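Local coordinates for hypothetical protein (Geobacillus stearothermophilus, PDB 1SFS), which is of unknown function but has a glycoside hydrolase-like domain of the Rv2525c type and may act as a bacterial lysozyme, at residues F131-A136 against A164-E169; A181-A186 against C208-W213. One frame throughout, in Å; residues are numbered along the deposited sequence.

Contact 1 (F131-A136 against A164-E169)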
loop_
_atom_site.group_PDB
_atom_site.type_symbol
_atom_site.label_atom_id
_atom_site.label_comp_id
_atom_site.label_asym_id
_atom_site.label_seq_id
_atom_site.Cartn_x
_atom_site.Cartn_y
_atom_site.Cartn_z
ATOM N N PHE A 131 8.842 -12.121 -4.702
ATOM C CA PHE A 131 10.062 -11.666 -4.046
ATOM C C PHE A 131 10.521 -12.636 -2.995
ATOM O O PHE A 131 9.681 -13.218 -2.313
ATOM C CB PHE A 131 9.841 -10.336 -3.309
ATOM C CG PHE A 131 9.719 -9.080 -4.143
ATOM C CD1 PHE A 131 9.751 -7.871 -3.491
ATOM C CD2 PHE A 131 9.611 -9.086 -5.502
ATOM C CE1 PHE A 131 9.607 -6.701 -4.190
ATOM C CE2 PHE A 131 9.464 -7.923 -6.227
ATOM C CZ PHE A 131 9.520 -6.729 -5.540
ATOM N N ALA A 132 11.836 -12.752 -2.814
ATOM C CA ALA A 132 12.352 -13.325 -1.553
ATOM C C ALA A 132 12.020 -12.350 -0.441
ATOM O O ALA A 132 12.194 -11.156 -0.623
ATOM C CB ALA A 132 13.821 -13.549 -1.732
ATOM N N VAL A 133 11.607 -12.886 0.707
ATOM C CA VAL A 133 11.253 -12.064 1.865
ATOM C C VAL A 133 11.755 -12.757 3.113
ATOM O O VAL A 133 11.555 -13.984 3.244
ATOM C CB VAL A 133 9.721 -11.885 2.079
ATOM C CG1 VAL A 133 9.471 -10.769 3.098
ATOM C CG2 VAL A 133 8.983 -11.629 0.839
ATOM N N ASP A 134 12.345 -12.004 4.022
ATOM C CA ASP A 134 12.684 -12.602 5.299
ATOM C C ASP A 134 12.279 -11.710 6.460
ATOM O O ASP A 134 11.928 -10.513 6.298
ATOM C CB ASP A 134 14.144 -13.043 5.368
ATOM C CG ASP A 134 15.177 -11.974 5.455
ATOM O OD1 ASP A 134 16.396 -12.361 5.391
ATOM O OD2 ASP A 134 14.899 -10.777 5.608
ATOM N N ALA A 135 12.250 -12.293 7.637
ATOM C CA ALA A 135 11.810 -11.607 8.821
ATOM C C ALA A 135 12.679 -10.428 9.157
ATOM O O ALA A 135 12.136 -9.439 9.701
ATOM C CB ALA A 135 11.803 -12.610 9.970
ATOM N N ALA A 136 13.961 -10.480 8.904
ATOM C CA ALA A 136 14.841 -9.358 9.228
ATOM C C ALA A 136 14.495 -8.120 8.426
ATOM O O ALA A 136 14.598 -7.011 8.943
ATOM C CB ALA A 136 16.317 -9.751 9.040
ATOM N N ALA A 164 4.068 -14.421 4.303
ATOM C CA ALA A 164 3.319 -14.720 5.529
ATOM C C ALA A 164 4.231 -15.324 6.619
ATOM O O ALA A 164 4.111 -14.915 7.777
ATOM C CB ALA A 164 2.159 -15.644 5.213
ATOM N N ALA A 165 5.079 -16.258 6.259
ATOM C CA ALA A 165 5.963 -16.854 7.256
ATOM C C ALA A 165 6.942 -15.830 7.780
ATOM O O ALA A 165 7.273 -15.833 8.984
ATOM C CB ALA A 165 6.647 -18.105 6.705
ATOM N N ALA A 166 7.501 -14.980 6.908
ATOM C CA ALA A 166 8.430 -13.953 7.332
ATOM C C ALA A 166 7.788 -12.984 8.316
ATOM O O ALA A 166 8.374 -12.600 9.320
ATOM C CB ALA A 166 8.975 -13.219 6.106
ATOM N N TYR A 167 6.556 -12.559 7.988
ATOM C CA TYR A 167 5.820 -11.673 8.829
ATOM C C TYR A 167 5.555 -12.296 10.180
ATOM O O TYR A 167 5.750 -11.678 11.224
ATOM C CB TYR A 167 4.485 -11.247 8.109
ATOM C CG TYR A 167 3.603 -10.441 9.009
ATOM C CD1 TYR A 167 3.805 -9.070 9.216
ATOM C CD2 TYR A 167 2.573 -11.066 9.699
ATOM C CE1 TYR A 167 2.975 -8.369 10.084
ATOM C CE2 TYR A 167 1.785 -10.369 10.582
ATOM C CZ TYR A 167 1.977 -9.019 10.766
ATOM O OH TYR A 167 1.219 -8.297 11.669
ATOM N N CYS A 168 5.075 -13.548 10.192
ATOM C CA CYS A 168 4.738 -14.184 11.485
ATOM C C CYS A 168 6.004 -14.411 12.313
ATOM O O CYS A 168 5.937 -14.249 13.548
ATOM C CB CYS A 168 3.925 -15.410 11.300
ATOM S SG CYS A 168 2.232 -15.042 10.668
ATOM N N GLU A 169 7.145 -14.734 11.698
ATOM C CA GLU A 169 8.378 -14.832 12.456
ATOM C C GLU A 169 8.736 -13.477 13.020
ATOM O O GLU A 169 9.131 -13.350 14.201
ATOM C CB GLU A 169 9.494 -15.375 11.583
ATOM C CG GLU A 169 10.846 -15.297 12.239
ATOM C CD GLU A 169 12.016 -15.779 11.425
ATOM O OE1 GLU A 169 13.184 -15.571 11.916
ATOM O OE2 GLU A 169 11.801 -16.398 10.363
HETATM O O HOH W 1 12.369 -15.234 7.661
#
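Ala135 and Ala166 meet where the start of helix 135-145 lies against helix 163-173, two helices on the outside of the glycoside hydrolase-like domain, successive in the alternation of strands and helices that builds it. The tight part is made by small groups. Ala135 CA and Ala166 CA are 4.4 Å apart, a spacing possible because neither residue carries more than a methyl group. Ala166 CB presses on the backbone where the loop turns into the helix, 3.6 Å from Asp134 C and almost as near Ala135 N, while Ala135 CB lies 3.5 Å from Ala166 O. Val133 closes the inner flank: with CG1 anti to the backbone N (chi1 -167°), this branch reaches Ala166 CB at 3.9 Å. Ile138, one turn into helix 135-145, touches both Val133 and Ala166 and carries the apolar packing further. The CB of Asp134 points away from helix 163-173, and the residue is the N-cap of helix 135-145; its OD2 accepts from Trp137 N and also from Gly97 N, tying the helix start to a neighbouring loop. The other side is polar and hydrated, with a carboxylate and a water in place of methyl packing on backbone. Glu169 stretches from helix 163-173 with CG anti to the backbone N (chi1 171°) and the chain extended beyond it, which lays CG and CD alongside the methyl of Ala135, with CD 3.5 Å from Ala135 CB. Its OE1 forms a salt bridge with Arg173, and a phosphate ion, probably from the crystallisation liquor, lies beside the side chain. No direct hydrogen bond joins the two segments; instead one water bridges them, accepting from Ala135 N at 2.9 Å and donating to Glu169 OE2 at 3.0 Å.

Contact 2 (A181-A186 against C208-W213)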
loop_
_atom_site.group_PDB
_atom_site.type_symbol
_atom_site.label_atom_id
_atom_site.label_comp_id
_atom_site.label_asym_id
_atom_site.label_seq_id
_atom_site.Cartn_x
_atom_site.Cartn_y
_atom_site.Cartn_z
ATOM N N ALA A 181 2.565 -2.427 12.224
ATOM C CA ALA A 181 2.378 -2.633 10.796
ATOM C C ALA A 181 0.910 -2.741 10.430
ATOM O O ALA A 181 0.093 -3.325 11.153
ATOM C CB ALA A 181 3.104 -3.868 10.302
ATOM N N VAL A 182 0.585 -2.228 9.251
ATOM C CA VAL A 182 -0.703 -2.399 8.608
ATOM C C VAL A 182 -0.496 -3.129 7.298
ATOM O O VAL A 182 0.384 -2.747 6.524
ATOM C CB VAL A 182 -1.406 -1.050 8.406
ATOM C CG1 VAL A 182 -2.693 -1.204 7.642
ATOM C CG2 VAL A 182 -1.633 -0.375 9.742
ATOM N N ILE A 183 -1.284 -4.176 7.065
ATOM C CA ILE A 183 -1.185 -4.957 5.851
ATOM C C ILE A 183 -2.284 -4.564 4.854
ATOM O O ILE A 183 -3.449 -4.433 5.209
ATOM C CB ILE A 183 -1.229 -6.475 6.156
ATOM C CG1 ILE A 183 0.000 -6.884 6.980
ATOM C CG2 ILE A 183 -1.333 -7.307 4.891
ATOM C CD1 ILE A 183 -0.004 -8.332 7.421
ATOM N N TRP A 184 -1.833 -4.411 3.619
ATOM C CA TRP A 184 -2.649 -4.318 2.424
ATOM C C TRP A 184 -2.493 -5.658 1.714
ATOM O O TRP A 184 -1.431 -5.954 1.172
ATOM C CB TRP A 184 -2.162 -3.138 1.574
ATOM C CG TRP A 184 -2.882 -2.896 0.283
ATOM C CD1 TRP A 184 -3.946 -3.538 -0.269
ATOM C CD2 TRP A 184 -2.506 -1.870 -0.626
ATOM N NE1 TRP A 184 -4.276 -2.956 -1.470
ATOM C CE2 TRP A 184 -3.411 -1.946 -1.724
ATOM C CE3 TRP A 184 -1.506 -0.908 -0.613
ATOM C CZ2 TRP A 184 -3.326 -1.075 -2.812
ATOM C CZ3 TRP A 184 -1.429 -0.068 -1.690
ATOM C CH2 TRP A 184 -2.331 -0.161 -2.765
ATOM N N SER A 185 -3.536 -6.485 1.779
ATOM C CA SER A 185 -3.467 -7.828 1.250
ATOM C C SER A 185 -3.870 -7.877 -0.205
ATOM O O SER A 185 -4.905 -7.311 -0.589
ATOM C CB SER A 185 -4.412 -8.718 2.065
ATOM O OG SER A 185 -4.369 -10.017 1.521
ATOM N N ALA A 186 -3.093 -8.596 -1.007
ATOM C CA ALA A 186 -3.332 -8.819 -2.413
ATOM C C ALA A 186 -4.025 -10.126 -2.727
ATOM O O ALA A 186 -3.976 -10.584 -3.860
ATOM C CB ALA A 186 -2.003 -8.727 -3.173
ATOM N N CYS A 208 -1.193 -15.099 11.870
ATOM C CA CYS A 208 -0.826 -14.526 13.164
ATOM C C CYS A 208 -1.428 -13.125 13.254
ATOM O O CYS A 208 -2.031 -12.626 12.299
ATOM C CB CYS A 208 0.663 -14.538 13.329
ATOM S SG CYS A 208 1.523 -13.523 12.103
ATOM N N SER A 209 -1.208 -12.434 14.378
ATOM C CA SER A 209 -1.777 -11.125 14.625
ATOM C C SER A 209 -1.401 -10.133 13.536
ATOM O O SER A 209 -0.215 -9.971 13.215
ATOM C CB SER A 209 -1.187 -10.568 15.939
ATOM O OG SER A 209 -1.808 -9.322 16.251
ATOM N N ALA A 210 -2.402 -9.423 13.020
ATOM C CA ALA A 210 -2.164 -8.415 12.011
ATOM C C ALA A 210 -3.325 -7.434 11.946
ATOM O O ALA A 210 -4.434 -7.718 12.313
ATOM C CB ALA A 210 -1.998 -9.047 10.672
ATOM N N ASN A 211 -2.995 -6.259 11.395
ATOM C CA ASN A 211 -3.960 -5.221 11.062
ATOM C C ASN A 211 -4.161 -5.245 9.541
ATOM O O ASN A 211 -3.464 -4.530 8.819
ATOM C CB ASN A 211 -3.453 -3.858 11.501
ATOM C CG ASN A 211 -3.162 -3.755 12.955
ATOM O OD1 ASN A 211 -4.017 -4.037 13.763
ATOM N ND2 ASN A 211 -1.917 -3.409 13.295
ATOM N N VAL A 212 -5.055 -6.070 9.049
ATOM C CA VAL A 212 -5.264 -6.216 7.603
ATOM C C VAL A 212 -6.373 -5.252 7.204
ATOM O O VAL A 212 -7.569 -5.565 7.259
ATOM C CB VAL A 212 -5.545 -7.658 7.169
ATOM C CG1 VAL A 212 -5.635 -7.704 5.672
ATOM C CG2 VAL A 212 -4.511 -8.603 7.707
ATOM N N TRP A 213 -5.983 -4.031 6.871
ATOM C CA TRP A 213 -6.883 -2.917 6.692
ATOM C C TRP A 213 -7.114 -2.507 5.268
ATOM O O TRP A 213 -7.894 -1.598 5.023
ATOM C CB TRP A 213 -6.426 -1.695 7.499
ATOM C CG TRP A 213 -6.510 -1.869 8.986
ATOM C CD1 TRP A 213 -6.989 -2.917 9.699
ATOM C CD2 TRP A 213 -6.051 -0.867 9.919
ATOM N NE1 TRP A 213 -6.869 -2.618 11.065
ATOM C CE2 TRP A 213 -6.295 -1.387 11.208
ATOM C CE3 TRP A 213 -5.464 0.395 9.752
ATOM C CZ2 TRP A 213 -5.959 -0.668 12.345
ATOM C CZ3 TRP A 213 -5.133 1.116 10.895
ATOM C CH2 TRP A 213 -5.395 0.556 12.112
HETATM O O HOH W 2 -0.227 -6.042 10.652
#
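Ala181 O, just past helix 176-180, receives Asn211 ND2 at 2.9 Å in a fairly straight bond (163° at the hydrogen), close to the amide plane of Asn211 but with the donor tilted from the carbonyl plane. A water donates to the same oxygen and accepts from Asn211 N, so amide and water together bridge the opening of this parallel strand pair, whose connection holds no helix or strand. Val182 points to the same face of the sheet as Asn211. With CG1 anti to the backbone N (chi1 176°), it sets CG1 against Trp213 CB and CG2 over one face of the indole, offset toward its rim, in a CH-pi contact. Ile183 N donates to Asn211 O at 2.8 Å and Ile183 O accepts from Trp213 N at 3.1 Å, the latter bond more bent (137°). On the other face Ile183 CD1 meets Ala210 CB at 3.9 Å. Ser185 CB then packs on Val212 CG1 at 3.9 Å, its hydroxyl pairing chiefly with Ala204 O. Strand 182-185 lies between strands 151-156 and 211-218 in the sheet; Phe163 and Tyr167 of helix 163-173 cover Ile183, and Arg151 lies against Val182 and Trp213.

Helix 163-173 is the shared element: contact 1 uses its face toward helix 135-145, and Tyr167 and Cys168 on other sides of it reach the lead-in to strand 211-218 in contact 2. The centres of the two contacts are about 13 Å apart, yet a disulfide joins them, Cys168 SG to Cys208 SG at 2.2 Å. Beside it Tyr167 OH lies 2.7 Å from Ser209 O, a probable hydrogen bond, and Tyr167 CE2 packs 3.5 Å from Cys208 SG. Contact 1 is the more peripheral: its centre is about 17 Å from the centre of the chain, that of contact 2 about 10 Å.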